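Local coordinates for protein phosphonate monoester hydrolase (Ruegeria pomeroyi, PDB 4UPK) that is a hydrolase of the sulfatase family, within the alkaline phosphatase clan of alpha/beta enzymes, at residues R155-V160 / N232-L237; T397-D400 / I406-A409. One frame throughout, in Å; residues are numbered along the deposited sequence.

Interaction 1 (R155-V160 / N232-L237)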
loop_
_atom_site.group_PDB
_atom_site.type_symbol
_atom_site.label_atom_id
_atom_site.label_comp_id
_atom_site.label_asym_id
_atom_site.label_seq_id
_atom_site.Cartn_x
_atom_site.Cartn_y
_atom_site.Cartn_z
ATOM N N ARG A 155 1.271 -15.785 -1.785
ATOM C CA ARG A 155 2.153 -14.728 -1.314
ATOM C C ARG A 155 2.947 -15.225 -0.094
ATOM O O ARG A 155 2.352 -15.721 0.874
ATOM C CB ARG A 155 1.292 -13.509 -0.916
ATOM C CG ARG A 155 2.069 -12.326 -0.365
ATOM C CD ARG A 155 1.192 -11.333 0.366
ATOM N NE ARG A 155 2.010 -10.234 0.881
ATOM C CZ ARG A 155 1.533 -9.118 1.423
ATOM N NH1 ARG A 155 0.222 -8.932 1.535
ATOM N NH2 ARG A 155 2.363 -8.173 1.849
ATOM N N GLY A 156 4.273 -15.096 -0.167
ATOM C CA GLY A 156 5.165 -15.524 0.898
ATOM C C GLY A 156 5.912 -16.795 0.561
ATOM O O GLY A 156 7.035 -16.984 1.026
ATOM N N PHE A 157 5.303 -17.683 -0.251
ATOM C CA PHE A 157 5.936 -18.937 -0.656
ATOM C C PHE A 157 6.981 -18.712 -1.715
ATOM O O PHE A 157 6.760 -17.964 -2.673
ATOM C CB PHE A 157 4.909 -19.988 -1.127
ATOM C CG PHE A 157 4.259 -20.791 -0.025
ATOM C CD1 PHE A 157 4.937 -21.840 0.590
ATOM C CD2 PHE A 157 2.971 -20.500 0.402
ATOM C CE1 PHE A 157 4.344 -22.578 1.627
ATOM C CE2 PHE A 157 2.373 -21.239 1.435
ATOM C CZ PHE A 157 3.064 -22.279 2.037
ATOM N N HIS A 158 8.138 -19.351 -1.528
ATOM C CA HIS A 158 9.226 -19.273 -2.469
ATOM C C HIS A 158 9.202 -20.596 -3.225
ATOM O O HIS A 158 9.455 -21.666 -2.662
ATOM C CB HIS A 158 10.569 -19.000 -1.789
ATOM C CG HIS A 158 11.629 -18.572 -2.756
ATOM N ND1 HIS A 158 11.908 -17.231 -2.972
ATOM C CD2 HIS A 158 12.436 -19.321 -3.545
ATOM C CE1 HIS A 158 12.882 -17.205 -3.870
ATOM N NE2 HIS A 158 13.242 -18.440 -4.238
ATOM N N GLU A 159 8.796 -20.518 -4.494
ATOM C CA GLU A 159 8.659 -21.686 -5.340
ATOM C C GLU A 159 10.010 -22.206 -5.826
ATOM O O GLU A 159 10.744 -21.479 -6.484
ATOM C CB GLU A 159 7.723 -21.368 -6.505
ATOM C CG GLU A 159 7.217 -22.589 -7.233
ATOM C CD GLU A 159 6.421 -22.204 -8.455
ATOM O OE1 GLU A 159 7.034 -21.694 -9.417
ATOM O OE2 GLU A 159 5.187 -22.417 -8.459
ATOM N N VAL A 160 10.328 -23.462 -5.468
ATOM C CA VAL A 160 11.535 -24.177 -5.873
ATOM C C VAL A 160 11.213 -24.996 -7.152
ATOM O O VAL A 160 11.956 -24.916 -8.131
ATOM C CB VAL A 160 12.127 -25.047 -4.731
ATOM C CG1 VAL A 160 13.526 -25.534 -5.101
ATOM C CG2 VAL A 160 12.170 -24.274 -3.413
ATOM N N ASN A 232 17.767 -23.652 9.444
ATOM C CA ASN A 232 16.356 -23.903 9.759
ATOM C C ASN A 232 15.548 -23.751 8.485
ATOM O O ASN A 232 15.486 -22.655 7.927
ATOM C CB ASN A 232 15.855 -22.964 10.852
ATOM C CG ASN A 232 16.379 -23.264 12.229
ATOM O OD1 ASN A 232 17.121 -24.218 12.464
ATOM N ND2 ASN A 232 15.984 -22.447 13.184
ATOM N N TRP A 233 14.987 -24.848 7.986
ATOM C CA TRP A 233 14.211 -24.791 6.762
ATOM C C TRP A 233 12.744 -25.105 6.992
ATOM O O TRP A 233 12.387 -25.752 7.976
ATOM C CB TRP A 233 14.833 -25.656 5.615
ATOM C CG TRP A 233 15.134 -27.075 5.975
ATOM C CD1 TRP A 233 16.359 -27.609 6.222
ATOM C CD2 TRP A 233 14.199 -28.158 6.066
ATOM N NE1 TRP A 233 16.247 -28.945 6.499
ATOM C CE2 TRP A 233 14.930 -29.311 6.419
ATOM C CE3 TRP A 233 12.799 -28.262 5.918
ATOM C CZ2 TRP A 233 14.319 -30.556 6.622
ATOM C CZ3 TRP A 233 12.198 -29.497 6.104
ATOM C CH2 TRP A 233 12.958 -30.631 6.439
ATOM N N PHE A 234 11.901 -24.620 6.063
ATOM C CA PHE A 234 10.473 -24.858 5.963
ATOM C C PHE A 234 10.201 -25.264 4.503
ATOM O O PHE A 234 10.337 -24.438 3.585
ATOM C CB PHE A 234 9.659 -23.611 6.394
ATOM C CG PHE A 234 8.161 -23.652 6.188
ATOM C CD1 PHE A 234 7.455 -24.850 6.293
ATOM C CD2 PHE A 234 7.444 -22.483 5.956
ATOM C CE1 PHE A 234 6.064 -24.883 6.112
ATOM C CE2 PHE A 234 6.055 -22.515 5.775
ATOM C CZ PHE A 234 5.372 -23.709 5.875
ATOM N N ALA A 235 9.862 -26.554 4.305
ATOM C CA ALA A 235 9.587 -27.125 2.991
ATOM C C ALA A 235 8.158 -27.607 2.949
ATOM O O ALA A 235 7.693 -28.305 3.871
ATOM C CB ALA A 235 10.543 -28.272 2.681
ATOM N N HIS A 236 7.456 -27.195 1.879
ATOM C CA HIS A 236 6.066 -27.537 1.621
ATOM C C HIS A 236 6.017 -28.366 0.343
ATOM O O HIS A 236 6.287 -27.856 -0.741
ATOM C CB HIS A 236 5.164 -26.273 1.556
ATOM C CG HIS A 236 3.698 -26.583 1.534
ATOM N ND1 HIS A 236 3.187 -27.731 2.130
ATOM C CD2 HIS A 236 2.667 -25.867 1.024
ATOM C CE1 HIS A 236 1.879 -27.670 1.968
ATOM N NE2 HIS A 236 1.521 -26.578 1.296
ATOM N N LEU A 237 5.710 -29.663 0.484
ATOM C CA LEU A 237 5.696 -30.636 -0.611
ATOM C C LEU A 237 4.261 -31.175 -0.805
ATOM O O LEU A 237 3.632 -31.657 0.141
ATOM C CB LEU A 237 6.756 -31.725 -0.321
ATOM C CG LEU A 237 6.867 -32.988 -1.194
ATOM C CD1 LEU A 237 7.557 -32.711 -2.521
ATOM C CD2 LEU A 237 7.656 -34.057 -0.456
#

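Interaction 2 (T397-D400 / I406-A409)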
loop_
_atom_site.group_PDB
_atom_site.type_symbol
_atom_site.label_atom_id
_atom_site.label_comp_id
_atom_site.label_asym_id
_atom_site.label_seq_id
_atom_site.Cartn_x
_atom_site.Cartn_y
_atom_site.Cartn_z
ATOM N N THR A 397 -0.599 -24.783 14.800
ATOM C CA THR A 397 0.277 -25.803 15.379
ATOM C C THR A 397 1.755 -25.506 15.015
ATOM O O THR A 397 2.628 -25.537 15.889
ATOM C CB THR A 397 -0.167 -27.191 14.942
ATOM O OG1 THR A 397 -1.540 -27.383 15.272
ATOM C CG2 THR A 397 0.674 -28.307 15.570
ATOM N N ILE A 398 2.012 -25.203 13.726
ATOM C CA ILE A 398 3.339 -24.917 13.186
ATOM C C ILE A 398 3.905 -23.672 13.834
ATOM O O ILE A 398 5.011 -23.735 14.370
ATOM C CB ILE A 398 3.347 -24.846 11.617
ATOM C CG1 ILE A 398 2.890 -26.190 10.981
ATOM C CG2 ILE A 398 4.728 -24.420 11.085
ATOM C CD1 ILE A 398 2.255 -26.048 9.570
ATOM N N LEU A 399 3.130 -22.552 13.827
ATOM C CA LEU A 399 3.541 -21.274 14.426
ATOM C C LEU A 399 3.875 -21.402 15.901
ATOM O O LEU A 399 4.897 -20.871 16.343
ATOM C CB LEU A 399 2.499 -20.153 14.187
ATOM C CG LEU A 399 2.251 -19.744 12.716
ATOM C CD1 LEU A 399 1.218 -18.639 12.644
ATOM C CD2 LEU A 399 3.569 -19.347 11.986
ATOM N N ASP A 400 3.024 -22.122 16.658
ATOM C CA ASP A 400 3.217 -22.384 18.080
ATOM C C ASP A 400 4.572 -23.079 18.275
ATOM O O ASP A 400 5.417 -22.569 19.015
ATOM C CB ASP A 400 2.051 -23.247 18.604
ATOM C CG ASP A 400 2.057 -23.619 20.075
ATOM O OD1 ASP A 400 2.968 -23.163 20.802
ATOM O OD2 ASP A 400 1.147 -24.372 20.500
ATOM N N ILE A 406 0.613 -16.262 16.742
ATOM C CA ILE A 406 -0.479 -16.683 15.878
ATOM C C ILE A 406 -1.400 -15.455 15.728
ATOM O O ILE A 406 -1.882 -14.934 16.740
ATOM C CB ILE A 406 -1.255 -17.942 16.388
ATOM C CG1 ILE A 406 -0.315 -19.137 16.710
ATOM C CG2 ILE A 406 -2.359 -18.337 15.391
ATOM C CD1 ILE A 406 -0.897 -20.165 17.679
ATOM N N PRO A 407 -1.673 -14.989 14.482
ATOM C CA PRO A 407 -2.619 -13.873 14.311
ATOM C C PRO A 407 -4.027 -14.223 14.838
ATOM O O PRO A 407 -4.421 -15.398 14.816
ATOM C CB PRO A 407 -2.652 -13.681 12.778
ATOM C CG PRO A 407 -1.458 -14.325 12.273
ATOM C CD PRO A 407 -1.185 -15.471 13.176
ATOM N N ASN A 408 -4.788 -13.192 15.304
ATOM C CA ASN A 408 -6.165 -13.332 15.794
ATOM C C ASN A 408 -7.131 -13.768 14.668
ATOM O O ASN A 408 -8.142 -14.410 14.959
ATOM C CB ASN A 408 -6.653 -12.034 16.449
ATOM C CG ASN A 408 -6.195 -11.825 17.874
ATOM O OD1 ASN A 408 -5.656 -12.716 18.540
ATOM N ND2 ASN A 408 -6.457 -10.636 18.394
ATOM N N ALA A 409 -6.802 -13.452 13.394
ATOM C CA ALA A 409 -7.577 -13.858 12.209
ATOM C C ALA A 409 -7.732 -15.397 12.106
ATOM O O ALA A 409 -8.715 -15.879 11.549
ATOM C CB ALA A 409 -6.908 -13.325 10.947
#

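Interaction 1 (R155-V160 / N232-L237)
The Phe157 ring meets the side chains of His236 and Phe234 in a small buried contact on one face of the large mixed beta-sheet. The two backbones are not paired: strand 125-127 runs between strands 158-162 and 234-239, parallel to both, and is joined by backbone hydrogen bonds to His158 on one side and Phe234 on the other. The closest CA atoms, those of Phe157 and His236, are therefore 8.9 Å apart, and the side chains bridge the width of the intervening strand. Phe157 does so with one corner of its ring. Its CE1 lies 3.7 Å from His236 CD2 and 3.8 Å from His236 CB, while CZ also meets CD2. The imidazole is brought to that corner because CG of His236 stands anti to the backbone N (chi1 -170°). The Phe157 and His236 planes are inclined by 30°, yet the offset is so large (centroids 5.5 Å apart) that little of one ring lies over the other. Phe234 adds a looser touch, its CE2 4.5 Å from Phe157 CE1. Helix 114-120 packs on this face, with Ile114 against both phenylalanines. On the imidazole, the polar atom ND1 is hydrogen-bonded to the carbonyl O of Phe38, whose ring also stacks on His236. That bond probably restrains the rotation of the imidazole and keeps carbon CD2 towards Phe157; the contact itself is van der Waals, without hydrogen bonds.

Interaction 2 (T397-D400 / I406-A409)
Leu399 makes the close part of this contact, reaching from helix 394-402 to the returning chain at Ile406 and Pro407. Its CB sits 3.9 Å from CG1 of Ile406, and farther out its CD1 methyl comes to 4.0 Å from Pro407 CD and 4.1 Å from Ile406 CA. One leucine thus touches the isoleucine with the base of its side chain and the proline ring with its end, the Leu399 and Pro407 side chains lying at about a right angle. With CG of Leu399 anti to the carbonyl carbon (chi1 -63°) and the next torsion extended, CD1 is carried out to the proline. Helix 114-120 closes in on the same spot, Glu117 touching both Leu399 and Pro407. Helix 394-402 packs on the large mixed sheet, where Ile398 touches Val36 and Phe38 of strand 35-41, and the irregular chain after it folds back along the helix, bringing the CA atoms of Leu399 and Ile406 to 6.3 Å. No hydrogen bond links the two segments, and the adhesion between them is apolar. Toward Asp400 the fit slackens: the CD1 methyl of Ile406 comes no nearer to this residue than 4.4 Å, at the aliphatic CB of Asp400, and both residues are partly exposed. The Asp400 carboxylate is engaged by other parts of the chain, with OD1 in a salt bridge to Arg416 and OD2 hydrogen-bonded to Ser414.

Interactions 1 and 2 follow one another along the chain, and their centres are about 17 Å apart. Their nearest atoms come to about 5 Å, so the two do not touch. Helix 114-120 borders both, and its Ile114 and Met118 each touch Phe234 of interaction 1 and Ile398 in segment 397-400 of interaction 2. Strand 35-41 is a second link, with Val36 and Phe38 each touching both Phe234 and Ile398. Interaction 1 is the more buried of the two. It also adjoins a subunit interface, where His158 and Glu159 exchange hydrogen bonds with Glu159 and His158 of the second subunit; no other chain touches interaction 2.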